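Local coordinates for protein transcriptional regulator nlh2 (Aquifex aeolicus, PDB 4G3V) that probably activates sigma-54-dependent transcription under the control of its GAF domain, captured here in an inactive state, at residues I9-V12 against N13-K17; E31-K34 against V35-S38. All blocks are in the same frame, centred on the assembly; numbering follows the deposited sequence. Where two conformers were deposited one is given.

Contact 1: I9-V12 against N13-K17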
loop_
_atom_site.group_PDB
_atom_site.type_symbol
_atom_site.label_atom_id
_atom_site.label_comp_id
_atom_site.label_asym_id
_atom_site.label_seq_id
_atom_site.Cartn_x
_atom_site.Cartn_y
_atom_site.Cartn_z
ATOM N N ILE A 9 -2.807 -7.910 -5.301
ATOM C CA ILE A 9 -2.891 -6.646 -6.019
ATOM C C ILE A 9 -4.343 -6.186 -6.068
ATOM O O ILE A 9 -4.669 -5.019 -5.760
ATOM C CB ILE A 9 -2.319 -6.800 -7.437
ATOM C CG1 ILE A 9 -0.786 -6.921 -7.354
ATOM C CG2 ILE A 9 -2.717 -5.623 -8.308
ATOM C CD1 ILE A 9 -0.125 -7.464 -8.617
ATOM N N ASN A 10 -5.227 -7.113 -6.427
ATOM C CA ASN A 10 -6.646 -6.787 -6.522
ATOM C C ASN A 10 -7.270 -6.393 -5.181
ATOM O O ASN A 10 -8.117 -5.487 -5.125
ATOM C CB ASN A 10 -7.417 -7.937 -7.192
ATOM C CG ASN A 10 -7.086 -8.061 -8.680
ATOM O OD1 ASN A 10 -6.714 -7.075 -9.323
ATOM N ND2 ASN A 10 -7.220 -9.271 -9.233
ATOM N N VAL A 11 -6.884 -7.049 -4.099
ATOM C CA VAL A 11 -7.470 -6.694 -2.800
ATOM C C VAL A 11 -6.996 -5.318 -2.337
ATOM O O VAL A 11 -7.751 -4.569 -1.714
ATOM C CB VAL A 11 -7.250 -7.774 -1.701
ATOM C CG1 VAL A 11 -5.898 -7.657 -1.071
ATOM C CG2 VAL A 11 -8.332 -7.649 -0.620
ATOM N N VAL A 12 -5.749 -4.978 -2.632
ATOM C CA VAL A 12 -5.248 -3.648 -2.311
ATOM C C VAL A 12 -6.024 -2.589 -3.110
ATOM O O VAL A 12 -6.448 -1.565 -2.556
ATOM C CB VAL A 12 -3.728 -3.547 -2.572
ATOM C CG1 VAL A 12 -3.278 -2.087 -2.662
ATOM C CG2 VAL A 12 -2.969 -4.293 -1.476
ATOM N N ASN A 13 -6.233 -2.819 -4.398
ATOM C CA ASN A 13 -7.059 -1.879 -5.175
ATOM C C ASN A 13 -8.474 -1.758 -4.608
ATOM O O ASN A 13 -9.025 -0.665 -4.505
ATOM C CB ASN A 13 -7.152 -2.297 -6.649
ATOM C CG ASN A 13 -5.818 -2.266 -7.353
ATOM O OD1 ASN A 13 -4.890 -1.589 -6.918
ATOM N ND2 ASN A 13 -5.717 -3.002 -8.459
ATOM N N GLU A 14 -9.063 -2.889 -4.231
ATOM C CA GLU A 14 -10.438 -2.914 -3.722
ATOM C C GLU A 14 -10.538 -2.198 -2.373
ATOM O O GLU A 14 -11.460 -1.430 -2.136
ATOM C CB GLU A 14 -10.911 -4.362 -3.596
ATOM C CG GLU A 14 -12.291 -4.542 -2.958
ATOM C CD GLU A 14 -13.449 -4.005 -3.780
ATOM O OE1 GLU A 14 -13.240 -3.429 -4.871
ATOM O OE2 GLU A 14 -14.593 -4.181 -3.315
ATOM N N ILE A 15 -9.566 -2.438 -1.493
ATOM C CA ILE A 15 -9.532 -1.774 -0.200
ATOM C C ILE A 15 -9.407 -0.264 -0.366
ATOM O O ILE A 15 -10.075 0.491 0.333
ATOM C CB ILE A 15 -8.406 -2.362 0.694
ATOM C CG1 ILE A 15 -8.823 -3.775 1.155
ATOM C CG2 ILE A 15 -8.142 -1.480 1.900
ATOM C CD1 ILE A 15 -7.712 -4.582 1.836
ATOM N N THR A 16 -8.587 0.187 -1.317
ATOM C CA THR A 16 -8.439 1.625 -1.541
ATOM C C THR A 16 -9.756 2.233 -2.022
ATOM O O THR A 16 -10.134 3.332 -1.616
ATOM C CB THR A 16 -7.302 1.900 -2.546
ATOM O OG1 THR A 16 -6.083 1.365 -2.018
ATOM C CG2 THR A 16 -7.106 3.373 -2.815
ATOM N N LYS A 17 -10.455 1.501 -2.873
ATOM C CA LYS A 17 -11.768 1.921 -3.357
ATOM C C LYS A 17 -12.765 2.067 -2.202
ATOM O O LYS A 17 -13.480 3.064 -2.118
ATOM C CB LYS A 17 -12.285 0.915 -4.375
ATOM C CG LYS A 17 -13.629 1.277 -4.977
ATOM C CD LYS A 17 -14.005 0.311 -6.113
ATOM C CE LYS A 17 -15.386 0.615 -6.664
ATOM N NZ LYS A 17 -15.828 -0.384 -7.690
HETATM O O HOH W 1 -8.094 -4.376 -9.428
#

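Contact 2: E31-K34 against V35-S38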
loop_
_atom_site.group_PDB
_atom_site.type_symbol
_atom_site.label_atom_id
_atom_site.label_comp_id
_atom_site.label_asym_id
_atom_site.label_seq_id
_atom_site.Cartn_x
_atom_site.Cartn_y
_atom_site.Cartn_z
ATOM N N GLU A 31 -15.738 -3.792 6.098
ATOM C CA GLU A 31 -15.700 -4.208 4.698
ATOM C C GLU A 31 -14.266 -4.588 4.305
ATOM O O GLU A 31 -14.054 -5.516 3.529
ATOM C CB GLU A 31 -16.252 -3.119 3.786
ATOM C CG GLU A 31 -16.458 -3.546 2.342
ATOM C CD GLU A 31 -17.628 -4.493 2.131
ATOM O OE1 GLU A 31 -18.373 -4.807 3.091
ATOM O OE2 GLU A 31 -17.803 -4.922 0.972
ATOM N N VAL A 32 -13.275 -3.888 4.851
ATOM C CA VAL A 32 -11.883 -4.295 4.642
ATOM C C VAL A 32 -11.645 -5.741 5.117
ATOM O O VAL A 32 -11.052 -6.561 4.399
ATOM C CB VAL A 32 -10.911 -3.337 5.350
ATOM C CG1 VAL A 32 -9.462 -3.883 5.325
ATOM C CG2 VAL A 32 -10.971 -1.978 4.710
ATOM N N LEU A 33 -12.112 -6.073 6.315
ATOM C CA LEU A 33 -11.911 -7.420 6.834
ATOM C C LEU A 33 -12.680 -8.450 6.013
ATOM O O LEU A 33 -12.214 -9.577 5.822
ATOM C CB LEU A 33 -12.305 -7.498 8.312
ATOM C CG LEU A 33 -11.499 -6.565 9.235
ATOM C CD1 LEU A 33 -11.857 -6.763 10.711
ATOM C CD2 LEU A 33 -10.012 -6.755 9.032
ATOM N N LYS A 34 -13.851 -8.065 5.520
ATOM C CA LYS A 34 -14.644 -8.953 4.688
ATOM C C LYS A 34 -13.916 -9.282 3.387
ATOM O O LYS A 34 -13.918 -10.432 2.938
ATOM C CB LYS A 34 -16.006 -8.325 4.386
ATOM C CG LYS A 34 -16.938 -9.215 3.598
ATOM C CD LYS A 34 -18.231 -8.482 3.255
ATOM C CE LYS A 34 -18.964 -8.012 4.495
ATOM N NZ LYS A 34 -20.189 -7.241 4.152
ATOM N N VAL A 35 -13.285 -8.284 2.776
ATOM C CA VAL A 35 -12.565 -8.564 1.533
ATOM C C VAL A 35 -11.262 -9.335 1.805
ATOM O O VAL A 35 -10.819 -10.122 0.969
ATOM C CB VAL A 35 -12.358 -7.311 0.614
ATOM C CG1 VAL A 35 -13.714 -6.732 0.193
ATOM C CG2 VAL A 35 -11.541 -6.260 1.269
ATOM N N LEU A 36 -10.654 -9.152 2.973
ATOM C CA LEU A 36 -9.499 -9.987 3.318
ATOM C C LEU A 36 -9.914 -11.451 3.359
ATOM O O LEU A 36 -9.167 -12.348 2.959
ATOM C CB LEU A 36 -8.913 -9.579 4.661
ATOM C CG LEU A 36 -8.007 -8.357 4.581
ATOM C CD1 LEU A 36 -7.487 -7.979 5.955
ATOM C CD2 LEU A 36 -6.853 -8.652 3.640
ATOM N N TYR A 37 -11.115 -11.696 3.848
ATOM C CA TYR A 37 -11.648 -13.047 3.830
ATOM C C TYR A 37 -11.959 -13.504 2.401
ATOM O O TYR A 37 -11.528 -14.569 1.968
ATOM C CB TYR A 37 -12.904 -13.117 4.683
ATOM C CG TYR A 37 -13.647 -14.403 4.512
ATOM C CD1 TYR A 37 -13.222 -15.554 5.145
ATOM C CD2 TYR A 37 -14.777 -14.468 3.716
ATOM C CE1 TYR A 37 -13.907 -16.740 4.989
ATOM C CE2 TYR A 37 -15.464 -15.643 3.556
ATOM C CZ TYR A 37 -15.030 -16.769 4.194
ATOM O OH TYR A 37 -15.730 -17.925 4.016
ATOM N N SER A 38 -12.705 -12.698 1.660
ATOM C CA SER A 38 -13.164 -13.126 0.342
ATOM C C SER A 38 -12.022 -13.233 -0.687
ATOM O O SER A 38 -12.021 -14.140 -1.515
ATOM C CB SER A 38 -14.272 -12.193 -0.157
ATOM O OG SER A 38 -13.749 -10.921 -0.493
#

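Contact 1: I9-V12 against N13-K17
The side-chain amide of Asn13 turns one face to Ile9 one helical turn earlier. The carbonyl oxygen Ile9 O sits above Asn13 CG at 3.4 Å, and on the same face, farther out, Ile9 CG2 reaches Asn13 ND2 at 4.0 Å. This is i to i+4 packing within helix 4-19, an N-terminal helix whose Asn13 side faces the second subunit. With CG anti to its carbonyl carbon (chi1 -64°), the amide lies back along the helix. Each of its polar atoms has a partner: ND2 donates to a water at 2.9 Å, which in turn donates to Asn10 OD1 and so joins two side chains three residues apart, while OD1 accepts from Asn154 and Asn150 of the second subunit. An asparagine suits this boundary because it can donate to solvent and accept across the interface.

Val11 and Ile15, both buried, also face helix 25-40, packing on Tyr39 and Val35 respectively. They run side by side, CG2 of Val11 at 4.0 Å from CD1 of Ile15. The backbone follows the alpha-helical pattern, Ile15 N to Val11 O at 2.8 Å being one example. Farther along, the Thr16 hydroxyl folds back until OG1 is 3.0 Å from Val12 O.

Contact 2: E31-K34 against V35-S38
Val35 leans back over the preceding turn of helix 25-40, its methyl groups resting against backbone oxygens. With CG1 anti to its carbonyl carbon (chi1 -61°), CG2 falls between the backbone N and the carbonyl carbon, 3.2 Å from Val32 O. Both methyls also lie close to Glu31 O, CG1 at 3.6 Å. A short, branched, apolar side chain suits this buried site, packed closely on the turn before it.

The apolar side-chain contact across the turn is between two leucines. Leu33 and Leu36 cross at an angle, with CD2 of Leu33 at 4.2 Å from CD1 of Leu36. Long, flexible apolar side chains suit this buried i to i+3 pair, whose members reach different neighbours. Leu36 CG also packs on Val32 O.

Backbone hydrogen bonds hold the turn in regular alpha-helical form. Val35 N donates to Glu31 O at 3.0 Å, and Leu36, Tyr37 and Ser38 repeat the i to i+4 step. Ser38 N reaches Lys34 O at 2.9 Å, and the Ser38 hydroxyl is turned back toward the same turn, making at most a weak bond there.

Charged and aromatic groups suit the more exposed side. In one of two conformers Lys34 bends at chi3 (-59°) and NZ makes a salt bridge with Glu31 OE1 at 3.2 Å, approaching on the syn side of the carboxylate. The Tyr37 ring turns its edge toward Lys34 O and meets the ring of Tyr61, the planes at about 35°.

Around this stretch, Val32 and Val35 meet Ile15 of helix 4-19, and Val32 and Leu36 touch Ile152 of helix 139-162. Helix 25-40 thus has both helices as neighbours and rests through Leu33, on Ser45 and Ile47 of strand 44-51, on the antiparallel GAF sheet.

How the contacts relate
From the N terminus the chain first builds helix 4-19, which carries contact 1, then turns and builds helix 25-40, which carries contact 2. Each contact spans a single continuous piece of helix, so neither closes a loop; they come in series, without nesting or crossing. Their centres lie 10 Å apart because the two helices pack together: Ile15 CG1 meets Val35 CG2 at 3.7 Å, and Val11 CG2 approaches Val35 O at 3.9 Å. Helix 139-162, last in the chain, lies against both. Contact 1 also faces the second subunit, whereas contact 2, which no other chain of the assembly touches, joins the helical layer to the sheet.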